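Side-chain contacts in cytochrome c552 (Thermochromatium tepidum, PDB 5ZE8), which probably transfers electrons at low potential through five bound hemes c in a thermophilic purple sulfur photosynthetic bacterium: residues Y354-D359 with A364-A369; P192-H195 with P199-L202; G58-K63 with G274-A279. All blocks are in the same frame, centred on the assembly; numbering follows the deposited sequence.

Contact 1. Residues Y354-D359 with A364-A369; sequences YGLADD and APPPTA
The last residues of strand 351-357, Leu356 and Ala357, meet Ala364, Pro366 and Ala369 of the loop that turns the chain back into strand 371-375, its antiparallel neighbour in the sheet. The direct polar link is between backbones: Ala364 N donates to Leu356 O at 3.0 Å. This donor stands 42° out of the carbonyl plane, and the bond is bent. A water extends the pairing, accepting from Leu356 N at 2.9 Å and donating to Ala364 O at 2.8 Å, so a loop with no regular strand still serves the amide of Leu356. The side chain of Leu356 points into the curl of the loop. Its CB presses on Ala369 CB at 3.4 Å, closer than carbons usually pack, and one branch, CD1, lies across the Pro366 ring, 3.8 Å from its CG. With chi1 of -51°, CG stands opposite the carbonyl carbon, while chi2 of 105° departs from the usual staggered values, a sign that the branches are turned to fit. Leu240 of strand 239-241 touches both Leu356 and Pro366. The two alanines suit places where little room is left: Ala369 CB also approaches Ala357 O at 3.3 Å, and Ala364 CB rests against the backbone between Ala357 and Asp358, 3.5 Å from Ala357 C. Within the loop, Pro365 O accepts from Thr368 N at 3.1 Å, a turn that the rigid rings of Pro365, Pro366 and Pro367 help to shape, and Asn234 ties Pro366 O and Ala369 O from outside. With a single direct hydrogen bond and one water bridge, the fit of the loop to the strand rests largely on Leu356, two alanine methyls and the one ring of Pro366, apolar groups that need no polar partners.

Contact 2. Residues P192-H195 with P199-L202; sequences PNPH and PVEL. With HEC (heme c), chain B; SO4 (sulfate ion), chain G.
Val200 is the apolar side chain at the middle of the contact with the proline-rich segment 192-195. Its CG2 methyl reaches both rings, 3.8 Å from Pro192 CB and 3.9 Å from Pro194 CB, while the other methyl, CG1, lies by Asn193 O. Farther along the strand, the Leu202 side chain crosses that of Pro192 at about a right angle, its CD1 3.7 Å from Pro192 CD. A compact, stiff proline suits position 194, whose ring also meets heme c: Pro194 CD sits 3.3 Å from ring carbon C4C. Pro194 CG also lies over the centre of the His195 ring, covering one face of the ligand. That histidine binds the heme iron through NE2 at 2.1 Å, with its ND1 held by Leu210 O. Its backbone is fixed by Asn193, whose OD1 accepts from His195 N at 2.9 Å. With Asn193 CG anti to the backbone N (chi1 -172°), OD1 is carried round to this bond and ND2 to a sulfate, probably from the crystallisation liquor. ND2 bonds nearly straight (169°) to its O2, and Arg167 also holds the ion. Outward again, Ile207 of strand 205-207 packs on Pro194, Val200 and Leu202, and its backbone pairs with Val200. The Asx turn of Asn193 and His195, beside this short antiparallel hairpin, presents one histidine of a bis-histidine heme c; the other, His49, belongs to a CXXCH motif.

Contact 3. Residues G58-K63 with G274-A279; sequences GSMHAK and GGHHEA. With HEC (heme c), chain E.
A type I turn from Gly274 to His277, closed by a bond of 3.0 Å from His277 N to Gly274 O, brings His276 up to Met60 in the loop after helix 50-57. Met60 lays its thioether over one face of the imidazole: SD stands 3.7 Å from the ring centroid, only 4° off the normal, and CG adds a CH-pi contact on the same face. The bends at chi2 and chi3 (-55° and -61°) fold the methionine so that CE comes over the NE2-CE1 side of the ring, near its rim, and approaches O1D of one propionate of heme c. A flexible, polarisable side chain suits a place where it must meet both an imidazole face and the heme propionates. The edge of the imidazole is used as well, since ND1 donates to O1A of the other propionate at 2.7 Å in the ring plane. The second oxygen of that carboxylate, O2A, takes backbone bonds from Gly274 N at 2.8 Å and His276 N at 3.0 Å, so the turn holds it through backbone N-H groups at a bis-histidine heme c, whose iron is bound by His61 and by His229 of a CXXCH motif. Three N-H groups thus grip the carboxylate and would be expected to favour its charged form. Were His276 replaced by an alanine, O1A would probably be left without its imidazole donor and a gap would open facing Met60 SD. Glycine suits position 274 because a CB there would crowd the heme's CAA. His277, at the N-cap position of helix 278-283, reaches Gly58 indirectly: a water lies 2.7 Å from His277 NE2, in the plane of that ring, and donates to Gly58 O.

In the fold
From the N terminus the chain first passes 58-63, just after helix 50-57, and contact 3 forms only when 274-279 arrives at the start of helix 278-283, closing a loop of 210 residues, with the contact's centre about 8 Å from that of the chain. Contact 2 is nested inside that loop: a short local closure between a heme-ligating loop and strand 200-202. Contact 1 follows in series, closing the connection between strands 351-357 and 371-375. It lies across the chain's centre from contact 2, the two centres about 53 Å apart. None of the three touches another: contacts 2 and 3 serve different hemes, whereas contact 1 belongs to the later beta-sheet region.

Contact 1. Residues Y354-D359 with A364-A369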
loop_
_atom_site.group_PDB
_atom_site.type_symbol
_atom_site.label_atom_id
_atom_site.label_comp_id
_atom_site.label_asym_id
_atom_site.label_seq_id
_atom_site.Cartn_x
_atom_site.Cartn_y
_atom_site.Cartn_z
ATOM N N TYR A 354 -8.610 6.853 10.047
ATOM C CA TYR A 354 -7.622 7.534 10.896
ATOM C C TYR A 354 -7.739 9.023 10.653
ATOM O O TYR A 354 -7.961 9.466 9.525
ATOM C CB TYR A 354 -6.245 7.037 10.504
ATOM C CG TYR A 354 -5.089 7.657 11.289
ATOM C CD1 TYR A 354 -5.044 7.601 12.667
ATOM C CD2 TYR A 354 -4.002 8.253 10.614
ATOM C CE1 TYR A 354 -3.958 8.178 13.359
ATOM C CE2 TYR A 354 -2.952 8.813 11.285
ATOM C CZ TYR A 354 -2.924 8.777 12.632
ATOM O OH TYR A 354 -1.849 9.344 13.313
ATOM N N GLY A 355 -7.634 9.829 11.690
ATOM C CA GLY A 355 -7.537 11.281 11.485
ATOM C C GLY A 355 -6.336 11.769 12.302
ATOM O O GLY A 355 -5.796 11.019 13.207
ATOM N N LEU A 356 -5.932 13.000 11.960
ATOM C CA LEU A 356 -4.936 13.712 12.762
ATOM C C LEU A 356 -5.577 14.956 13.361
ATOM O O LEU A 356 -6.652 15.435 12.903
ATOM C CB LEU A 356 -3.749 14.085 11.912
ATOM C CG LEU A 356 -3.188 12.884 11.121
ATOM C CD1 LEU A 356 -3.563 12.968 9.671
ATOM C CD2 LEU A 356 -1.710 12.873 11.252
ATOM N N ALA A 357 -4.908 15.467 14.378
ATOM C CA ALA A 357 -5.509 16.502 15.189
ATOM C C ALA A 357 -4.514 17.546 15.582
ATOM O O ALA A 357 -3.310 17.349 15.449
ATOM C CB ALA A 357 -6.104 15.855 16.425
ATOM N N ASP A 358 -5.049 18.673 16.040
ATOM C CA ASP A 358 -4.217 19.784 16.600
ATOM C C ASP A 358 -4.124 19.614 18.095
ATOM O O ASP A 358 -4.601 18.609 18.620
ATOM C CB ASP A 358 -4.771 21.161 16.176
ATOM C CG ASP A 358 -6.131 21.514 16.772
ATOM O OD1 ASP A 358 -6.822 20.675 17.445
ATOM O OD2 ASP A 358 -6.556 22.691 16.492
ATOM N N ASP A 359 -3.554 20.592 18.825
ATOM C CA ASP A 359 -3.385 20.390 20.294
ATOM C C ASP A 359 -4.716 20.305 21.011
ATOM O O ASP A 359 -4.812 19.685 22.065
ATOM C CB ASP A 359 -2.548 21.498 20.900
ATOM C CG ASP A 359 -1.099 21.426 20.516
ATOM O OD1 ASP A 359 -0.643 20.346 20.057
ATOM O OD2 ASP A 359 -0.386 22.436 20.740
ATOM N N ALA A 364 -7.088 18.278 11.912
ATOM C CA ALA A 364 -6.036 19.099 11.426
ATOM C C ALA A 364 -5.549 18.478 10.125
ATOM O O ALA A 364 -5.502 17.264 10.025
ATOM C CB ALA A 364 -4.910 19.094 12.454
ATOM N N PRO A 365 -5.130 19.313 9.158
ATOM C CA PRO A 365 -4.441 18.764 8.005
ATOM C C PRO A 365 -3.175 17.965 8.395
ATOM O O PRO A 365 -2.447 18.288 9.350
ATOM C CB PRO A 365 -4.084 20.006 7.173
ATOM C CG PRO A 365 -4.958 21.083 7.667
ATOM C CD PRO A 365 -5.250 20.778 9.086
ATOM N N PRO A 366 -2.912 16.883 7.670
ATOM C CA PRO A 366 -1.716 16.099 8.023
ATOM C C PRO A 366 -0.383 16.896 8.162
ATOM O O PRO A 366 0.383 16.614 9.106
ATOM C CB PRO A 366 -1.666 15.038 6.943
ATOM C CG PRO A 366 -3.077 14.890 6.468
ATOM C CD PRO A 366 -3.763 16.204 6.655
ATOM N N PRO A 367 -0.144 17.947 7.327
ATOM C CA PRO A 367 1.132 18.673 7.530
ATOM C C PRO A 367 1.285 19.485 8.786
ATOM O O PRO A 367 2.402 19.698 9.205
ATOM C CB PRO A 367 1.190 19.611 6.341
ATOM C CG PRO A 367 0.425 18.899 5.303
ATOM C CD PRO A 367 -0.773 18.413 6.085
ATOM N N THR A 368 0.205 19.978 9.354
ATOM C CA THR A 368 0.299 20.799 10.569
ATOM C C THR A 368 -0.187 20.099 11.855
ATOM O O THR A 368 -0.013 20.588 12.972
ATOM C CB THR A 368 -0.399 22.158 10.347
ATOM O OG1 THR A 368 -1.732 21.933 9.904
ATOM C CG2 THR A 368 0.399 22.969 9.268
ATOM N N ALA A 369 -0.710 18.904 11.732
ATOM C CA ALA A 369 -1.180 18.199 12.889
ATOM C C ALA A 369 -0.072 17.933 13.927
ATOM O O ALA A 369 1.093 17.658 13.612
ATOM C CB ALA A 369 -1.875 16.906 12.469
HETATM O O HOH W 1 -6.640 14.687 9.656
#

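Contact 2. Residues P192-H195 with P199-L202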
loop_
_atom_site.group_PDB
_atom_site.type_symbol
_atom_site.label_atom_id
_atom_site.label_comp_id
_atom_site.label_asym_id
_atom_site.label_seq_id
_atom_site.Cartn_x
_atom_site.Cartn_y
_atom_site.Cartn_z
ATOM N N PRO A 192 20.118 -18.340 -20.953
ATOM C CA PRO A 192 21.398 -17.816 -20.636
ATOM C C PRO A 192 21.285 -17.100 -19.278
ATOM O O PRO A 192 20.269 -16.488 -19.002
ATOM C CB PRO A 192 21.746 -16.846 -21.786
ATOM C CG PRO A 192 20.809 -17.234 -22.886
ATOM C CD PRO A 192 19.546 -17.715 -22.162
ATOM N N ASN A 193 22.356 -17.193 -18.531
ATOM C CA ASN A 193 22.379 -16.716 -17.110
ATOM C C ASN A 193 23.454 -15.687 -16.982
ATOM O O ASN A 193 24.649 -16.024 -16.894
ATOM C CB ASN A 193 22.573 -17.885 -16.154
ATOM C CG ASN A 193 22.410 -17.454 -14.685
ATOM O OD1 ASN A 193 22.476 -16.278 -14.396
ATOM N ND2 ASN A 193 22.090 -18.382 -13.841
ATOM N N PRO A 194 23.078 -14.370 -16.917
ATOM C CA PRO A 194 24.023 -13.306 -16.798
ATOM C C PRO A 194 24.479 -13.003 -15.343
ATOM O O PRO A 194 25.217 -12.068 -15.142
ATOM C CB PRO A 194 23.201 -12.116 -17.270
ATOM C CG PRO A 194 21.802 -12.410 -16.736
ATOM C CD PRO A 194 21.655 -13.890 -16.860
ATOM N N HIS A 195 23.997 -13.825 -14.410
ATOM C CA HIS A 195 24.229 -13.652 -12.987
ATOM C C HIS A 195 25.393 -14.532 -12.456
ATOM O O HIS A 195 25.564 -14.600 -11.233
ATOM C CB HIS A 195 22.990 -13.999 -12.212
ATOM C CG HIS A 195 21.750 -13.314 -12.676
ATOM N ND1 HIS A 195 21.668 -11.942 -12.730
ATOM C CD2 HIS A 195 20.523 -13.799 -13.012
ATOM C CE1 HIS A 195 20.451 -11.632 -13.165
ATOM N NE2 HIS A 195 19.734 -12.725 -13.304
ATOM N N PRO A 199 29.110 -11.507 -18.994
ATOM C CA PRO A 199 28.075 -11.244 -20.004
ATOM C C PRO A 199 27.685 -12.507 -20.706
ATOM O O PRO A 199 28.438 -13.543 -20.677
ATOM C CB PRO A 199 28.717 -10.257 -20.977
ATOM C CG PRO A 199 30.001 -9.872 -20.378
ATOM C CD PRO A 199 30.398 -10.888 -19.382
ATOM N N VAL A 200 26.485 -12.476 -21.277
ATOM C CA VAL A 200 26.005 -13.591 -22.035
ATOM C C VAL A 200 25.357 -13.091 -23.288
ATOM O O VAL A 200 25.007 -11.960 -23.417
ATOM C CB VAL A 200 25.077 -14.539 -21.220
ATOM C CG1 VAL A 200 25.847 -15.131 -20.035
ATOM C CG2 VAL A 200 23.797 -13.859 -20.733
ATOM N N GLU A 201 25.263 -13.956 -24.297
ATOM C CA GLU A 201 24.498 -13.636 -25.504
ATOM C C GLU A 201 23.128 -14.174 -25.411
ATOM O O GLU A 201 22.931 -15.350 -25.032
ATOM C CB GLU A 201 25.148 -14.274 -26.741
ATOM C CG GLU A 201 26.540 -13.764 -26.971
ATOM C CD GLU A 201 26.498 -12.314 -27.365
ATOM O OE1 GLU A 201 27.146 -11.466 -26.672
ATOM O OE2 GLU A 201 25.753 -12.027 -28.353
ATOM N N LEU A 202 22.142 -13.362 -25.762
ATOM C CA LEU A 202 20.782 -13.868 -25.807
ATOM C C LEU A 202 20.199 -13.435 -27.163
ATOM O O LEU A 202 20.198 -12.214 -27.451
ATOM C CB LEU A 202 19.941 -13.239 -24.698
ATOM C CG LEU A 202 18.442 -13.511 -24.707
ATOM C CD1 LEU A 202 18.194 -14.895 -24.185
ATOM C CD2 LEU A 202 17.784 -12.479 -23.799
HETATM FE FE HEC B . 17.703 -12.876 -13.781
HETATM C CHA HEC B . 17.316 -15.606 -11.732
HETATM C CHB HEC B . 16.851 -10.792 -11.205
HETATM C CHC HEC B . 17.992 -10.140 -15.840
HETATM C CHD HEC B . 18.430 -14.899 -16.430
HETATM N NA HEC B . 17.251 -13.125 -11.844
HETATM C C1A HEC B . 17.159 -14.346 -11.191
HETATM C C2A HEC B . 16.829 -14.149 -9.819
HETATM C C3A HEC B . 16.659 -12.788 -9.657
HETATM C C4A HEC B . 16.950 -12.139 -10.902
HETATM C CMA HEC B . 16.327 -12.052 -8.367
HETATM C CAA HEC B . 16.571 -15.230 -8.806
HETATM C CBA HEC B . 17.812 -15.968 -8.290
HETATM C CGA HEC B . 17.298 -16.788 -7.116
HETATM O O1A HEC B . 16.739 -17.870 -7.326
HETATM O O2A HEC B . 17.536 -16.478 -5.932
HETATM N NB HEC B . 17.476 -10.845 -13.546
HETATM C C1B HEC B . 17.100 -10.213 -12.398
HETATM C C2B HEC B . 17.001 -8.834 -12.661
HETATM C C3B HEC B . 17.280 -8.582 -13.959
HETATM C C4B HEC B . 17.621 -9.926 -14.497
HETATM C CMB HEC B . 16.536 -7.866 -11.535
HETATM C CAB HEC B . 17.486 -7.259 -14.640
HETATM C CBB HEC B . 18.346 -6.290 -14.014
HETATM N NC HEC B . 18.156 -12.602 -15.768
HETATM C C1C HEC B . 18.227 -11.366 -16.397
HETATM C C2C HEC B . 18.435 -11.569 -17.794
HETATM C C3C HEC B . 18.510 -12.944 -18.011
HETATM C C4C HEC B . 18.375 -13.566 -16.737
HETATM C CMC HEC B . 18.389 -10.433 -18.799
HETATM C CAC HEC B . 18.691 -13.723 -19.291
HETATM C CBC HEC B . 19.566 -13.299 -20.263
HETATM N ND HEC B . 17.823 -14.787 -14.008
HETATM C C1D HEC B . 18.149 -15.436 -15.189
HETATM C C2D HEC B . 18.119 -16.868 -14.986
HETATM C C3D HEC B . 17.822 -17.083 -13.698
HETATM C C4D HEC B . 17.638 -15.735 -13.084
HETATM C CMD HEC B . 18.391 -17.953 -16.032
HETATM C CAD HEC B . 17.603 -18.415 -13.024
HETATM C CBD HEC B . 16.128 -18.818 -13.004
HETATM C CGD HEC B . 15.197 -18.554 -14.149
HETATM O O1D HEC B . 15.277 -19.293 -15.182
HETATM O O2D HEC B . 14.343 -17.621 -14.031
HETATM S S SO4 G . 20.618 -22.078 -14.723
HETATM O O1 SO4 G . 21.237 -23.446 -14.514
HETATM O O2 SO4 G . 21.743 -21.159 -15.055
HETATM O O3 SO4 G . 19.547 -22.029 -15.812
HETATM O O4 SO4 G . 20.054 -21.741 -13.391
#

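Contact 3. Residues G58-K63 with G274-A279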
loop_
_atom_site.group_PDB
_atom_site.type_symbol
_atom_site.label_atom_id
_atom_site.label_comp_id
_atom_site.label_asym_id
_atom_site.label_seq_id
_atom_site.Cartn_x
_atom_site.Cartn_y
_atom_site.Cartn_z
ATOM N N GLY A 58 2.135 -3.907 -14.074
ATOM C CA GLY A 58 0.825 -3.500 -13.645
ATOM C C GLY A 58 0.637 -3.041 -12.224
ATOM O O GLY A 58 -0.436 -2.654 -11.832
ATOM N N SER A 59 1.705 -3.151 -11.432
ATOM C CA SER A 59 1.611 -2.850 -10.014
ATOM C C SER A 59 1.818 -1.383 -9.677
ATOM O O SER A 59 2.446 -0.675 -10.430
ATOM C CB SER A 59 2.663 -3.653 -9.214
ATOM O OG SER A 59 3.979 -3.156 -9.382
ATOM N N MET A 60 1.359 -0.985 -8.500
ATOM C CA MET A 60 1.650 0.403 -8.077
ATOM C C MET A 60 3.092 0.672 -7.844
ATOM O O MET A 60 3.512 1.824 -7.848
ATOM C CB MET A 60 0.825 0.806 -6.884
ATOM C CG MET A 60 -0.635 0.854 -7.185
ATOM S SD MET A 60 -1.125 1.885 -8.568
ATOM C CE MET A 60 -0.555 3.519 -8.019
ATOM N N HIS A 61 3.926 -0.349 -7.608
ATOM C CA HIS A 61 5.379 -0.132 -7.572
ATOM C C HIS A 61 5.907 0.438 -8.903
ATOM O O HIS A 61 6.672 1.388 -8.912
ATOM C CB HIS A 61 6.139 -1.401 -7.193
ATOM C CG HIS A 61 5.946 -1.825 -5.794
ATOM N ND1 HIS A 61 5.733 -3.128 -5.403
ATOM C CD2 HIS A 61 5.931 -1.081 -4.663
ATOM C CE1 HIS A 61 5.556 -3.120 -4.083
ATOM N NE2 HIS A 61 5.686 -1.910 -3.621
ATOM N N ALA A 62 5.476 -0.167 -10.026
ATOM C CA ALA A 62 5.857 0.384 -11.326
ATOM C C ALA A 62 5.197 1.704 -11.640
ATOM O O ALA A 62 5.742 2.408 -12.487
ATOM C CB ALA A 62 5.445 -0.542 -12.399
ATOM N N LYS A 63 4.117 2.052 -10.982
ATOM C CA LYS A 63 3.393 3.314 -11.179
ATOM C C LYS A 63 3.542 4.277 -10.042
ATOM O O LYS A 63 2.651 5.072 -9.792
ATOM C CB LYS A 63 1.920 3.023 -11.401
ATOM C CG LYS A 63 1.713 2.016 -12.534
ATOM C CD LYS A 63 0.251 1.546 -12.606
ATOM C CE LYS A 63 0.060 0.340 -13.467
ATOM N NZ LYS A 63 -1.366 -0.075 -13.447
ATOM N N GLY A 274 -2.927 -4.052 -3.624
ATOM C CA GLY A 274 -3.568 -3.686 -2.422
ATOM C C GLY A 274 -4.846 -2.923 -2.746
ATOM O O GLY A 274 -5.783 -3.435 -3.340
ATOM N N GLY A 275 -4.895 -1.665 -2.325
ATOM C CA GLY A 275 -6.105 -0.833 -2.457
ATOM C C GLY A 275 -6.524 -0.524 -3.867
ATOM O O GLY A 275 -7.674 -0.133 -4.067
ATOM N N HIS A 276 -5.654 -0.726 -4.872
ATOM C CA HIS A 276 -6.046 -0.484 -6.245
ATOM C C HIS A 276 -6.623 -1.764 -6.860
ATOM O O HIS A 276 -6.915 -1.769 -8.082
ATOM C CB HIS A 276 -4.857 0.029 -7.057
ATOM C CG HIS A 276 -4.452 1.433 -6.760
ATOM N ND1 HIS A 276 -3.704 1.784 -5.662
ATOM C CD2 HIS A 276 -4.751 2.595 -7.381
ATOM C CE1 HIS A 276 -3.548 3.101 -5.630
ATOM N NE2 HIS A 276 -4.110 3.602 -6.737
ATOM N N HIS A 277 -6.749 -2.859 -6.105
ATOM C CA HIS A 277 -7.121 -4.140 -6.619
ATOM C C HIS A 277 -8.284 -4.727 -5.838
ATOM O O HIS A 277 -8.140 -5.277 -4.771
ATOM C CB HIS A 277 -5.885 -4.991 -6.624
ATOM C CG HIS A 277 -4.916 -4.485 -7.630
ATOM N ND1 HIS A 277 -5.114 -4.689 -8.976
ATOM C CD2 HIS A 277 -3.930 -3.569 -7.532
ATOM C CE1 HIS A 277 -4.186 -4.024 -9.657
ATOM N NE2 HIS A 277 -3.476 -3.313 -8.806
ATOM N N GLU A 278 -9.439 -4.659 -6.478
ATOM C CA GLU A 278 -10.677 -5.170 -5.914
ATOM C C GLU A 278 -10.664 -6.656 -5.463
ATOM O O GLU A 278 -11.151 -6.998 -4.426
ATOM C CB GLU A 278 -11.842 -4.831 -6.918
ATOM C CG GLU A 278 -13.184 -5.489 -6.620
ATOM C CD GLU A 278 -14.241 -5.312 -7.756
ATOM O OE1 GLU A 278 -15.068 -6.258 -7.989
ATOM O OE2 GLU A 278 -14.256 -4.240 -8.402
ATOM N N ALA A 279 -10.044 -7.610 -6.183
ATOM C CA ALA A 279 -9.981 -8.976 -5.620
ATOM C C ALA A 279 -9.249 -9.125 -4.362
ATOM O O ALA A 279 -9.618 -9.912 -3.470
ATOM C CB ALA A 279 -9.415 -9.930 -6.688
HETATM FE FE HEC E . 5.448 -1.352 -1.660
HETATM C CHA HEC E . 2.620 0.240 -2.711
HETATM C CHB HEC E . 3.597 -4.108 -0.816
HETATM C CHC HEC E . 8.342 -3.034 -0.954
HETATM C CHD HEC E . 7.272 1.573 -2.008
HETATM N NA HEC E . 3.519 -1.814 -1.762
HETATM C C1A HEC E . 2.462 -1.052 -2.234
HETATM C C2A HEC E . 1.209 -1.764 -2.133
HETATM C C3A HEC E . 1.528 -2.943 -1.543
HETATM C C4A HEC E . 2.957 -3.017 -1.412
HETATM C CMA HEC E . 0.579 -4.100 -1.221
HETATM C CAA HEC E . -0.141 -1.230 -2.449
HETATM C CBA HEC E . -0.485 -1.498 -3.912
HETATM C CGA HEC E . -1.840 -0.872 -4.256
HETATM O O1A HEC E . -2.080 0.336 -4.059
HETATM O O2A HEC E . -2.720 -1.554 -4.861
HETATM N NB HEC E . 5.847 -3.222 -0.987
HETATM C C1B HEC E . 4.977 -4.194 -0.642
HETATM C C2B HEC E . 5.692 -5.318 -0.129
HETATM C C3B HEC E . 7.008 -5.036 -0.161
HETATM C C4B HEC E . 7.115 -3.707 -0.783
HETATM C CMB HEC E . 5.019 -6.589 0.379
HETATM C CAB HEC E . 8.179 -5.892 0.155
HETATM C CBB HEC E . 8.144 -7.190 -0.481
HETATM N NC HEC E . 7.366 -0.863 -1.536
HETATM C C1C HEC E . 8.403 -1.651 -1.247
HETATM C C2C HEC E . 9.714 -0.951 -1.264
HETATM C C3C HEC E . 9.385 0.330 -1.541
HETATM C C4C HEC E . 7.948 0.413 -1.713
HETATM C CMC HEC E . 11.072 -1.564 -0.960
HETATM C CAC HEC E . 10.284 1.569 -1.641
HETATM C CBC HEC E . 11.518 1.484 -2.303
HETATM N ND HEC E . 5.009 0.474 -2.212
HETATM C C1D HEC E . 5.867 1.568 -2.285
HETATM C C2D HEC E . 5.163 2.746 -2.762
HETATM C C3D HEC E . 3.893 2.389 -2.985
HETATM C C4D HEC E . 3.809 0.943 -2.648
HETATM C CMD HEC E . 5.827 4.058 -2.909
HETATM C CAD HEC E . 2.754 3.333 -3.451
HETATM C CBD HEC E . 2.971 3.910 -4.819
HETATM C CGD HEC E . 1.769 4.748 -5.236
HETATM O O1D HEC E . 0.578 4.473 -4.899
HETATM O O2D HEC E . 2.011 5.764 -5.957
HETATM O O HOH W 2 -1.852 -1.464 -9.824
#